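Local structure of melanin biosynthesis protein TyrA, putative (Shewanella oneidensis, 2IIZ) at residues S191-H194 against R195-L198; A119-I122 against S123-E127; G159-R162 against Q163-A166; E214-S217 against E218-P221; S35-R38 against P39-A42. The protein binds heme b and probably acts as a peroxidase of the dye-decolorizing (DyP) type. All coordinates share one frame; numbering follows the deposited sequence.

Contact 1 (S191-H194 against R195-L198); sequences SKWH and RLPL
A type I beta turn running from W193 to L196 brings the chain off the end of helix 190-193 and leads it toward helix 198-205, which has P197 at its N-cap. The turn closes on its own backbone: L196 N donates to W193 O at 3.0 Å. One residue back, R195 N makes only a weak bond of 3.4 Å to K192 O. The side chains of the two end residues of the turn, W193 and L196, also meet. CG of W193 stands anti to the backbone N (chi1 177°), which brings the indole alongside L196, and L196 reaches over one face of the six-membered ring with its CD1 methyl. CD1 is 3.9 Å from the centroid of that W193 ring, a CH-pi contact, but it sits toward the rim, with W193 CE3 the nearest ring atom at 3.5 Å. On the outer side, R195 lays its CG 3.0 Å from S191 O before the chain bends away from the turn. F290 meets the indole edge-to-face, and the ring also packs on F150, L287 and helix 198-205. The side chain of W193 ends about 8 Å from the heme. A tryptophan suits this buried start of the turn because one flat group offers a face to a methyl and an N-H to a carbonyl. The chemistry therefore divides: backbone bonds close the turn, W193 NE1 and K192 NZ bond to the carbonyls of T148 and H289 in the surrounding protein, and the L196 methyl on the W193 face makes the apolar side.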
loop_
_atom_site.group_PDB
_atom_site.type_symbol
_atom_site.label_atom_id
_atom_site.label_comp_id
_atom_site.label_asym_id
_atom_site.label_seq_id
_atom_site.Cartn_x
_atom_site.Cartn_y
_atom_site.Cartn_z
ATOM N N SER A 191 -11.659 -14.208 -8.507
ATOM C CA SER A 191 -13.017 -14.372 -9.029
ATOM C C SER A 191 -13.304 -15.850 -9.268
ATOM O O SER A 191 -14.378 -16.338 -8.914
ATOM C CB SER A 191 -13.247 -13.564 -10.318
ATOM O OG SER A 191 -12.278 -13.898 -11.296
ATOM N N LYS A 192 -12.335 -16.544 -9.865
ATOM C CA LYS A 192 -12.421 -17.991 -10.112
ATOM C C LYS A 192 -12.511 -18.778 -8.799
ATOM O O LYS A 192 -13.324 -19.687 -8.667
ATOM C CB LYS A 192 -11.195 -18.457 -10.915
ATOM C CG LYS A 192 -11.274 -19.894 -11.405
ATOM C CD LYS A 192 -9.951 -20.381 -11.990
ATOM C CE LYS A 192 -10.067 -21.836 -12.422
ATOM N NZ LYS A 192 -9.023 -22.230 -13.411
ATOM N N TRP A 193 -11.669 -18.416 -7.832
ATOM C CA TRP A 193 -11.619 -19.108 -6.543
ATOM C C TRP A 193 -12.945 -19.009 -5.805
ATOM O O TRP A 193 -13.472 -20.010 -5.300
ATOM C CB TRP A 193 -10.525 -18.493 -5.661
ATOM C CG TRP A 193 -10.440 -19.084 -4.273
ATOM C CD1 TRP A 193 -10.889 -18.516 -3.110
ATOM C CD2 TRP A 193 -9.875 -20.345 -3.908
ATOM N NE1 TRP A 193 -10.634 -19.347 -2.054
ATOM C CE2 TRP A 193 -10.013 -20.478 -2.521
ATOM C CE3 TRP A 193 -9.258 -21.371 -4.619
ATOM C CZ2 TRP A 193 -9.565 -21.593 -1.841
ATOM C CZ3 TRP A 193 -8.811 -22.485 -3.931
ATOM C CH2 TRP A 193 -8.967 -22.583 -2.563
ATOM N N HIS A 194 -13.477 -17.786 -5.750
ATOM C CA HIS A 194 -14.649 -17.512 -4.943
ATOM C C HIS A 194 -15.931 -18.036 -5.570
ATOM O O HIS A 194 -16.982 -17.902 -4.951
ATOM C CB HIS A 194 -14.768 -16.005 -4.608
ATOM C CG HIS A 194 -13.732 -15.512 -3.632
ATOM N ND1 HIS A 194 -13.247 -16.288 -2.597
ATOM C CD2 HIS A 194 -13.088 -14.324 -3.538
ATOM C CE1 HIS A 194 -12.348 -15.605 -1.912
ATOM N NE2 HIS A 194 -12.231 -14.409 -2.462
ATOM N N ARG A 195 -15.874 -18.622 -6.772
ATOM C CA ARG A 195 -17.043 -19.306 -7.332
ATOM C C ARG A 195 -17.113 -20.784 -6.906
ATOM O O ARG A 195 -18.108 -21.469 -7.159
ATOM C CB ARG A 195 -17.086 -19.175 -8.861
ATOM C CG ARG A 195 -16.971 -17.729 -9.305
ATOM C CD ARG A 195 -17.667 -17.406 -10.604
ATOM N NE ARG A 195 -19.095 -17.681 -10.547
ATOM C CZ ARG A 195 -19.952 -17.382 -11.520
ATOM N NH1 ARG A 195 -19.535 -16.789 -12.637
ATOM N NH2 ARG A 195 -21.233 -17.676 -11.373
ATOM N N LEU A 196 -16.058 -21.268 -6.263
ATOM C CA LEU A 196 -16.027 -22.624 -5.716
ATOM C C LEU A 196 -16.949 -22.783 -4.500
ATOM O O LEU A 196 -16.919 -21.963 -3.588
ATOM C CB LEU A 196 -14.616 -22.939 -5.233
ATOM C CG LEU A 196 -13.433 -23.037 -6.191
ATOM C CD1 LEU A 196 -12.135 -23.156 -5.377
ATOM C CD2 LEU A 196 -13.588 -24.226 -7.058
ATOM N N PRO A 197 -17.768 -23.850 -4.474
ATOM C CA PRO A 197 -18.461 -24.177 -3.233
ATOM C C PRO A 197 -17.461 -24.427 -2.114
ATOM O O PRO A 197 -16.343 -24.884 -2.365
ATOM C CB PRO A 197 -19.209 -25.472 -3.568
ATOM C CG PRO A 197 -19.280 -25.523 -5.032
ATOM C CD PRO A 197 -18.096 -24.789 -5.557
ATOM N N LEU A 198 -17.876 -24.130 -0.893
ATOM C CA LEU A 198 -17.007 -24.202 0.279
ATOM C C LEU A 198 -16.248 -25.537 0.394
ATOM O O LEU A 198 -15.036 -25.556 0.623
ATOM C CB LEU A 198 -17.852 -23.943 1.541
ATOM C CG LEU A 198 -17.204 -24.084 2.919
ATOM C CD1 LEU A 198 -16.014 -23.144 3.077
ATOM C CD2 LEU A 198 -18.249 -23.836 4.001
#

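Contact 2 (A119-I122 against S123-E127); sequences ANEI and SQMFE
I122 and F126, one turn apart, lie side by side and point the same way where helix 112-125 runs out. I122 turns CG2 anti to the backbone N and CG1 beside it, a setting (chi1 -80°) that carries CG2 to 3.9 Å from F126 CE2. Both are buried, and the phenyl ring goes on to meet F27 and C40, the latter on helix 34-54; branched and aromatic residues suit this inward side. A second pair crosses at about a right angle: E121 bends at chi2 (-55°) and brings OE1 within 4.2 Å of CG of M125, a selenomethionine whose chain folds at chi3. Y47 of helix 34-54 touches both of them, and a sodium ion lies about 4 Å from the M125 side chain. Q124, by contrast, runs outward and extended, its CG 3.5 Å from N120 O. N120 looks to another partner, its OD1 accepting from Q254 NE2 of the second subunit, whose L251 packs on both N120 and S123. Regular helical bonding underlies all this but stretches toward the end: S123 N reaches A119 O at 2.9 Å and nearly straight, whereas F126 N stands 3.3 Å from I122 O.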
loop_
_atom_site.group_PDB
_atom_site.type_symbol
_atom_site.label_atom_id
_atom_site.label_comp_id
_atom_site.label_asym_id
_atom_site.label_seq_id
_atom_site.Cartn_x
_atom_site.Cartn_y
_atom_site.Cartn_z
ATOM N N ALA A 119 12.103 2.450 4.439
ATOM C CA ALA A 119 12.319 2.223 3.004
ATOM C C ALA A 119 12.934 3.441 2.311
ATOM O O ALA A 119 13.967 3.347 1.659
ATOM C CB ALA A 119 10.976 1.863 2.308
ATOM N N ASN A 120 12.284 4.591 2.448
ATOM C CA ASN A 120 12.849 5.832 1.938
ATOM C C ASN A 120 14.310 5.893 2.404
ATOM O O ASN A 120 15.222 6.070 1.593
ATOM C CB ASN A 120 12.059 7.065 2.432
ATOM C CG ASN A 120 10.780 7.346 1.618
ATOM O OD1 ASN A 120 10.611 6.891 0.488
ATOM N ND2 ASN A 120 9.879 8.120 2.208
ATOM N N GLU A 121 14.539 5.730 3.707
ATOM C CA GLU A 121 15.905 5.844 4.232
ATOM C C GLU A 121 16.877 4.856 3.594
ATOM O O GLU A 121 17.978 5.230 3.195
ATOM C CB GLU A 121 15.949 5.744 5.762
ATOM C CG GLU A 121 16.155 7.109 6.438
ATOM C CD GLU A 121 17.417 7.833 5.917
ATOM O OE1 GLU A 121 18.408 7.139 5.564
ATOM O OE2 GLU A 121 17.417 9.087 5.858
ATOM N N ILE A 122 16.475 3.599 3.493
ATOM C CA ILE A 122 17.353 2.590 2.920
ATOM C C ILE A 122 17.690 2.880 1.457
ATOM O O ILE A 122 18.832 2.701 1.028
ATOM C CB ILE A 122 16.766 1.176 3.123
ATOM C CG1 ILE A 122 17.084 0.738 4.557
ATOM C CG2 ILE A 122 17.353 0.182 2.138
ATOM C CD1 ILE A 122 16.337 -0.451 5.023
ATOM N N SER A 123 16.695 3.331 0.702
ATOM C CA SER A 123 16.887 3.753 -0.685
ATOM C C SER A 123 17.977 4.837 -0.815
ATOM O O SER A 123 18.800 4.820 -1.742
ATOM C CB SER A 123 15.554 4.273 -1.236
ATOM O OG SER A 123 15.724 5.013 -2.421
ATOM N N GLN A 124 17.975 5.780 0.119
ATOM C CA GLN A 124 18.961 6.839 0.107
ATOM C C GLN A 124 20.334 6.293 0.479
ATOM O O GLN A 124 21.354 6.806 0.026
ATOM C CB GLN A 124 18.551 7.954 1.054
ATOM C CG GLN A 124 17.299 8.653 0.592
ATOM C CD GLN A 124 16.943 9.841 1.454
ATOM O OE1 GLN A 124 17.799 10.680 1.752
ATOM N NE2 GLN A 124 15.668 9.926 1.861
HETATM N N MSE A 125 20.361 5.250 1.300
HETATM C CA MSE A 125 21.625 4.627 1.657
HETATM C C MSE A 125 22.330 4.030 0.428
HETATM O O MSE A 125 23.553 4.062 0.347
HETATM C CB MSE A 125 21.434 3.595 2.779
HETATM C CG MSE A 125 21.094 4.265 4.116
HETATM SE SE MSE A 125 20.688 3.054 5.574
HETATM C CE MSE A 125 22.440 2.702 6.129
ATOM N N PHE A 126 21.572 3.500 -0.528
ATOM C CA PHE A 126 22.183 2.853 -1.706
ATOM C C PHE A 126 22.756 3.816 -2.727
ATOM O O PHE A 126 23.485 3.385 -3.619
ATOM C CB PHE A 126 21.201 1.907 -2.389
ATOM C CG PHE A 126 21.055 0.599 -1.691
ATOM C CD1 PHE A 126 22.170 -0.174 -1.401
ATOM C CD2 PHE A 126 19.816 0.137 -1.319
ATOM C CE1 PHE A 126 22.041 -1.401 -0.743
ATOM C CE2 PHE A 126 19.676 -1.081 -0.666
ATOM C CZ PHE A 126 20.793 -1.853 -0.377
ATOM N N GLU A 127 22.427 5.104 -2.597
ATOM C CA GLU A 127 23.024 6.173 -3.420
ATOM C C GLU A 127 22.655 5.963 -4.892
ATOM O O GLU A 127 21.478 5.787 -5.208
ATOM C CB GLU A 127 24.546 6.251 -3.209
#

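Contact 3 (G159-R162 against Q163-A166); sequences GRHR and QEVA
V165 sets its CG2 methyl over the face of the H161 ring, and this is the tight part of the contact. The methyl carbon lies 3.9 Å from the ring centroid of H161, a CH-pi contact, with NE2 of H161 the nearest ring atom at 3.6 Å. CG of H161 stands anti to the backbone N (chi1 -161°), which swings the ring along the helix toward V165; its NE2 is held by E240 OE1 on strand 238-249. R162 is buried too and bonds through NE to C15 O. The helix is 160-166, which follows the GXXDG motif characteristic of DyP peroxidases, ending at the heme-binding G153. G159 precedes it with the positive phi that glycine tolerates. In the backbone, V165 N donates to H161 O at 2.9 Å and A166 N to R162 O at 2.8 Å, while the first full turn, E164 N to R160 O, is longer at 3.3 Å. The looser side is R160 on the exposed flank, whose doubly bent chain lays the guanidinium against Q163, the planes of guanidinium and amide only 11° apart. Q163 CG lies over one face, 3.6 Å from R160 NH1. With an alanine at Q163, the guanidinium would probably lose this stack and be freer to turn in solvent.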
loop_
_atom_site.group_PDB
_atom_site.type_symbol
_atom_site.label_atom_id
_atom_site.label_comp_id
_atom_site.label_asym_id
_atom_site.label_seq_id
_atom_site.Cartn_x
_atom_site.Cartn_y
_atom_site.Cartn_z
ATOM N N GLY A 159 8.669 -21.293 18.082
ATOM C CA GLY A 159 9.752 -20.989 19.004
ATOM C C GLY A 159 11.121 -21.295 18.421
ATOM O O GLY A 159 11.455 -20.873 17.319
ATOM N N ARG A 160 11.910 -22.039 19.171
ATOM C CA ARG A 160 13.293 -22.314 18.809
ATOM C C ARG A 160 13.429 -23.245 17.629
ATOM O O ARG A 160 14.479 -23.270 16.994
ATOM C CB ARG A 160 14.057 -22.913 20.004
ATOM C CG ARG A 160 14.652 -21.850 20.905
ATOM C CD ARG A 160 15.903 -21.248 20.272
ATOM N NE ARG A 160 15.817 -19.796 20.134
ATOM C CZ ARG A 160 16.750 -19.036 19.560
ATOM N NH1 ARG A 160 17.859 -19.582 19.059
ATOM N NH2 ARG A 160 16.574 -17.715 19.483
ATOM N N HIS A 161 12.385 -24.012 17.333
ATOM C CA HIS A 161 12.396 -24.834 16.126
ATOM C C HIS A 161 12.576 -23.983 14.873
ATOM O O HIS A 161 13.214 -24.416 13.927
ATOM C CB HIS A 161 11.134 -25.685 16.006
ATOM C CG HIS A 161 11.293 -26.845 15.076
ATOM N ND1 HIS A 161 12.262 -27.813 15.263
ATOM C CD2 HIS A 161 10.615 -27.193 13.956
ATOM C CE1 HIS A 161 12.173 -28.708 14.293
ATOM N NE2 HIS A 161 11.182 -28.357 13.488
ATOM N N ARG A 162 12.015 -22.776 14.865
ATOM C CA ARG A 162 12.206 -21.833 13.748
ATOM C C ARG A 162 13.679 -21.653 13.411
ATOM O O ARG A 162 14.082 -21.729 12.260
ATOM C CB ARG A 162 11.654 -20.460 14.098
ATOM C CG ARG A 162 10.186 -20.451 14.452
ATOM C CD ARG A 162 9.796 -19.133 15.089
ATOM N NE ARG A 162 9.462 -18.131 14.090
ATOM C CZ ARG A 162 8.300 -18.072 13.438
ATOM N NH1 ARG A 162 7.335 -18.961 13.664
ATOM N NH2 ARG A 162 8.096 -17.109 12.543
ATOM N N GLN A 163 14.485 -21.411 14.427
ATOM C CA GLN A 163 15.901 -21.218 14.197
ATOM C C GLN A 163 16.498 -22.504 13.591
ATOM O O GLN A 163 17.232 -22.462 12.603
ATOM C CB GLN A 163 16.602 -20.779 15.497
ATOM C CG GLN A 163 16.502 -19.246 15.794
ATOM C CD GLN A 163 15.086 -18.767 16.150
ATOM O OE1 GLN A 163 14.226 -19.571 16.498
ATOM N NE2 GLN A 163 14.849 -17.449 16.063
ATOM N N GLU A 164 16.154 -23.637 14.193
ATOM C CA GLU A 164 16.608 -24.966 13.755
ATOM C C GLU A 164 16.328 -25.199 12.257
ATOM O O GLU A 164 17.174 -25.720 11.522
ATOM C CB GLU A 164 15.895 -26.034 14.599
ATOM C CG GLU A 164 16.474 -27.444 14.507
ATOM C CD GLU A 164 17.596 -27.702 15.484
ATOM O OE1 GLU A 164 17.846 -26.842 16.362
ATOM O OE2 GLU A 164 18.229 -28.776 15.367
ATOM N N VAL A 165 15.136 -24.808 11.814
ATOM C CA VAL A 165 14.714 -25.020 10.419
ATOM C C VAL A 165 15.336 -23.986 9.491
ATOM O O VAL A 165 15.810 -24.330 8.420
ATOM C CB VAL A 165 13.174 -24.970 10.274
ATOM C CG1 VAL A 165 12.744 -24.986 8.796
ATOM C CG2 VAL A 165 12.546 -26.135 10.997
ATOM N N ALA A 166 15.331 -22.728 9.910
ATOM C CA ALA A 166 15.661 -21.615 9.020
ATOM C C ALA A 166 17.146 -21.345 8.817
ATOM O O ALA A 166 17.551 -20.985 7.713
ATOM C CB ALA A 166 14.977 -20.331 9.504
#

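Contact 4 (E214-S217 against E218-P221); sequences EYES and EDKP. With IPA (isopropyl alcohol), chain F.
K220 reaches back across a surface turn to E214 and forms a salt bridge with it, in the loop between helices 198-205 and 225-228. Its CB lies 3.5 Å from S217 O. With CG anti to the carbonyl carbon (chi1 -81°) and the rest of the chain extended, K220 CG then passes Y215 CB at 3.8 Å. Farther out, K220 CE comes within 3.4 Å of E214 OE2 while also passing Y215 O. At the tip, NZ donates to E214 OE2 at 2.6 Å, on the anti lone pair of that oxygen, the one turned away from its partner oxygen. A long, flexible lysine suits this span of six residues. The backbone of the turn is gripped at E216 O, which accepts both D219 N at 2.7 Å and K220 N at 3.0 Å. Water links E216 N to D219 OD2, and an isopropyl alcohol, probably from the crystallisation liquor, donates to E218 O. The Y215 ring presents its edge to the turn, and its OH bonds to D203 OD1. E214 lies about 4 Å from the heme and from E155, a heme-binding residue. The lysine probably offsets the negative charge of E214 near the heme and fixes where that carboxylate lies; R207 offers it a long, weak second ion pair.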
loop_
_atom_site.group_PDB
_atom_site.type_symbol
_atom_site.label_atom_id
_atom_site.label_comp_id
_atom_site.label_asym_id
_atom_site.label_seq_id
_atom_site.Cartn_x
_atom_site.Cartn_y
_atom_site.Cartn_z
ATOM N N GLU A 214 -7.442 -29.355 10.435
ATOM C CA GLU A 214 -6.716 -30.201 9.506
ATOM C C GLU A 214 -7.540 -31.440 9.246
ATOM O O GLU A 214 -8.040 -32.038 10.192
ATOM C CB GLU A 214 -5.341 -30.571 10.083
ATOM C CG GLU A 214 -4.450 -31.386 9.133
ATOM C CD GLU A 214 -2.991 -31.521 9.593
ATOM O OE1 GLU A 214 -2.659 -31.185 10.751
ATOM O OE2 GLU A 214 -2.167 -31.974 8.769
ATOM N N TYR A 215 -7.692 -31.824 7.978
ATOM C CA TYR A 215 -8.355 -33.097 7.633
ATOM C C TYR A 215 -7.624 -34.277 8.250
ATOM O O TYR A 215 -6.423 -34.219 8.489
ATOM C CB TYR A 215 -8.364 -33.339 6.119
ATOM C CG TYR A 215 -9.386 -32.585 5.288
ATOM C CD1 TYR A 215 -10.006 -31.428 5.748
ATOM C CD2 TYR A 215 -9.721 -33.048 4.014
ATOM C CE1 TYR A 215 -10.941 -30.756 4.948
ATOM C CE2 TYR A 215 -10.643 -32.384 3.218
ATOM C CZ TYR A 215 -11.246 -31.246 3.684
ATOM O OH TYR A 215 -12.157 -30.602 2.884
ATOM N N GLU A 216 -8.344 -35.359 8.506
ATOM C CA GLU A 216 -7.672 -36.600 8.864
ATOM C C GLU A 216 -6.896 -37.132 7.646
ATOM O O GLU A 216 -7.303 -36.932 6.496
ATOM C CB GLU A 216 -8.665 -37.647 9.388
ATOM C CG GLU A 216 -9.319 -37.286 10.735
ATOM C CD GLU A 216 -8.312 -37.149 11.889
ATOM O OE1 GLU A 216 -7.414 -38.016 12.022
ATOM O OE2 GLU A 216 -8.425 -36.171 12.664
ATOM N N SER A 217 -5.778 -37.803 7.918
ATOM C CA SER A 217 -4.898 -38.360 6.878
ATOM C C SER A 217 -5.671 -39.031 5.753
ATOM O O SER A 217 -5.538 -38.678 4.581
ATOM C CB SER A 217 -3.944 -39.386 7.491
ATOM O OG SER A 217 -2.950 -38.746 8.265
ATOM N N GLU A 218 -6.477 -40.006 6.144
ATOM C CA GLU A 218 -7.282 -40.788 5.221
ATOM C C GLU A 218 -8.249 -39.926 4.386
ATOM O O GLU A 218 -8.656 -40.325 3.291
ATOM C CB GLU A 218 -8.026 -41.905 5.992
ATOM C CG GLU A 218 -9.026 -41.435 7.088
ATOM C CD GLU A 218 -8.396 -41.141 8.470
ATOM O OE1 GLU A 218 -7.195 -40.782 8.560
ATOM O OE2 GLU A 218 -9.123 -41.268 9.479
ATOM N N ASP A 219 -8.608 -38.751 4.902
ATOM C CA ASP A 219 -9.544 -37.844 4.228
ATOM C C ASP A 219 -8.882 -36.812 3.314
ATOM O O ASP A 219 -9.538 -36.320 2.394
ATOM C CB ASP A 219 -10.423 -37.137 5.262
ATOM C CG ASP A 219 -11.262 -38.114 6.064
ATOM O OD1 ASP A 219 -11.829 -39.051 5.461
ATOM O OD2 ASP A 219 -11.356 -37.951 7.298
ATOM N N LYS A 220 -7.607 -36.494 3.570
ATOM C CA LYS A 220 -6.808 -35.579 2.721
ATOM C C LYS A 220 -6.738 -36.097 1.285
ATOM O O LYS A 220 -6.194 -37.194 1.059
ATOM C CB LYS A 220 -5.361 -35.428 3.244
ATOM C CG LYS A 220 -5.152 -34.447 4.398
ATOM C CD LYS A 220 -3.689 -34.423 4.870
ATOM C CE LYS A 220 -3.527 -33.646 6.189
ATOM N NZ LYS A 220 -2.111 -33.243 6.481
ATOM N N PRO A 221 -7.283 -35.325 0.317
ATOM C CA PRO A 221 -7.142 -35.723 -1.080
ATOM C C PRO A 221 -5.706 -35.596 -1.559
ATOM O O PRO A 221 -4.995 -34.676 -1.148
ATOM C CB PRO A 221 -8.058 -34.757 -1.840
ATOM C CG PRO A 221 -8.800 -33.965 -0.816
ATOM C CD PRO A 221 -8.047 -34.070 0.457
HETATM C C1 IPA F . -7.756 -39.897 -0.952
HETATM C C2 IPA F . -9.211 -39.581 -0.562
HETATM C C3 IPA F . -9.838 -38.455 -1.394
HETATM O O2 IPA F . -9.304 -39.229 0.803
HETATM O O HOH W 1 -11.094 -35.315 7.782
#

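Contact 5 (S35-R38 against P39-A42); sequences SQLR and PCIA
This is a proline kink within helix 34-54, which packs against the large antiparallel sheet through its buried side. P39 carries no N-H, so its nitrogen cannot bond to the turn before, and its ring pushes into that turn instead. P39 CD comes 3.3 Å from S35 O and P39 CG 3.5 Å from Q36 O, contacts between ring carbons and carbonyls where a regular helix would place a hydrogen bond to the first of them. After the break the bonding resumes: I41 N donates to L37 O at 2.7 Å, almost perfectly straight (170° at the hydrogen), and A42 N to R38 O at a longer 3.3 Å. The inner side is apolar. L37 holds CG anti to the backbone N (chi1 -167°), which turns the branch along the helix to meet I41, and L37 CG lies 3.8 Å from I41 CD1. The two side chains cross obliquely, and both also touch L103 of strand 103-109; leucine and isoleucine suit this buried place. R38 leads elsewhere, its chain bending at chi3 and its NE donating to L74 O, with Y75 and F310 beside it. Were an alanine to replace P39, the ring carbons pressed on S35 O and Q36 O would be gone, and the kink would probably lose the wedge that holds it. The proline is a local irregularity; a helix packed by one face on an antiparallel sheet is what belongs to the ferredoxin-like fold of DyP-type peroxidases.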
loop_
_atom_site.group_PDB
_atom_site.type_symbol
_atom_site.label_atom_id
_atom_site.label_comp_id
_atom_site.label_asym_id
_atom_site.label_seq_id
_atom_site.Cartn_x
_atom_site.Cartn_y
_atom_site.Cartn_z
ATOM N N SER A 35 32.779 -2.975 -5.236
ATOM C CA SER A 35 33.690 -2.417 -4.250
ATOM C C SER A 35 33.006 -1.425 -3.288
ATOM O O SER A 35 33.374 -1.323 -2.113
ATOM C CB SER A 35 34.841 -1.726 -4.968
ATOM O OG SER A 35 35.738 -1.198 -4.023
ATOM N N GLN A 36 32.015 -0.704 -3.803
ATOM C CA GLN A 36 31.339 0.357 -3.058
ATOM C C GLN A 36 30.068 -0.159 -2.367
ATOM O O GLN A 36 29.645 0.363 -1.339
ATOM C CB GLN A 36 30.995 1.507 -4.012
ATOM C CG GLN A 36 32.150 1.937 -4.928
ATOM C CD GLN A 36 31.729 2.975 -5.954
ATOM O OE1 GLN A 36 31.861 2.763 -7.166
ATOM N NE2 GLN A 36 31.218 4.106 -5.474
ATOM N N LEU A 37 29.468 -1.188 -2.944
ATOM C CA LEU A 37 28.213 -1.721 -2.444
ATOM C C LEU A 37 28.394 -2.566 -1.191
ATOM O O LEU A 37 27.647 -2.439 -0.225
ATOM C CB LEU A 37 27.556 -2.563 -3.533
ATOM C CG LEU A 37 26.100 -2.954 -3.313
ATOM C CD1 LEU A 37 25.242 -1.777 -2.835
ATOM C CD2 LEU A 37 25.568 -3.535 -4.615
ATOM N N ARG A 38 29.400 -3.428 -1.231
ATOM C CA ARG A 38 29.707 -4.358 -0.146
ATOM C C ARG A 38 29.724 -3.707 1.263
ATOM O O ARG A 38 29.055 -4.200 2.173
ATOM C CB ARG A 38 31.030 -5.051 -0.468
ATOM C CG ARG A 38 31.181 -6.437 0.063
ATOM C CD ARG A 38 32.590 -6.953 -0.238
ATOM N NE ARG A 38 32.885 -6.972 -1.678
ATOM C CZ ARG A 38 33.903 -6.346 -2.286
ATOM N NH1 ARG A 38 34.792 -5.604 -1.615
ATOM N NH2 ARG A 38 34.028 -6.471 -3.609
ATOM N N PRO A 39 30.483 -2.607 1.453
ATOM C CA PRO A 39 30.375 -1.897 2.735
ATOM C C PRO A 39 29.051 -1.156 2.942
ATOM O O PRO A 39 28.603 -1.014 4.075
ATOM C CB PRO A 39 31.522 -0.890 2.675
ATOM C CG PRO A 39 31.765 -0.665 1.229
ATOM C CD PRO A 39 31.459 -1.963 0.556
ATOM N N CYS A 40 28.431 -0.686 1.866
ATOM C CA CYS A 40 27.144 0.014 1.971
ATOM C C CYS A 40 26.034 -0.948 2.432
ATOM O O CYS A 40 25.160 -0.597 3.233
ATOM C CB CYS A 40 26.798 0.671 0.629
ATOM S SG CYS A 40 25.059 1.108 0.406
ATOM N N ILE A 41 26.081 -2.168 1.912
ATOM C CA ILE A 41 25.233 -3.262 2.387
ATOM C C ILE A 41 25.460 -3.544 3.873
ATOM O O ILE A 41 24.529 -3.896 4.584
ATOM C CB ILE A 41 25.510 -4.541 1.581
ATOM C CG1 ILE A 41 24.836 -4.441 0.215
ATOM C CG2 ILE A 41 25.004 -5.775 2.320
ATOM C CD1 ILE A 41 25.183 -5.561 -0.728
ATOM N N ALA A 42 26.698 -3.394 4.338
ATOM C CA ALA A 42 27.008 -3.573 5.764
ATOM C C ALA A 42 26.241 -2.573 6.626
ATOM O O ALA A 42 25.622 -2.946 7.624
ATOM C CB ALA A 42 28.505 -3.440 6.016
#

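Contacts 2 and 5 are joined directly: helices 112-125 and 34-54 meet where F126 and the M125 backbone pack on C40, and F126 also touches L37 and I41. Both are partly buried and largely apolar within, though contact 2 also faces the second subunit. Contacts 1, 3 and 4 belong to the C-terminal, heme-binding part of the chain. Contact 3, partly buried, is a short helix with a stacked arginine on its exposed flank. Contacts 1 and 4 lie at the surface, their nearest atoms about 6 Å apart. Yet they differ: contact 1 pairs a methyl with an indole, contact 4 a lysine with a carboxylate beside the heme.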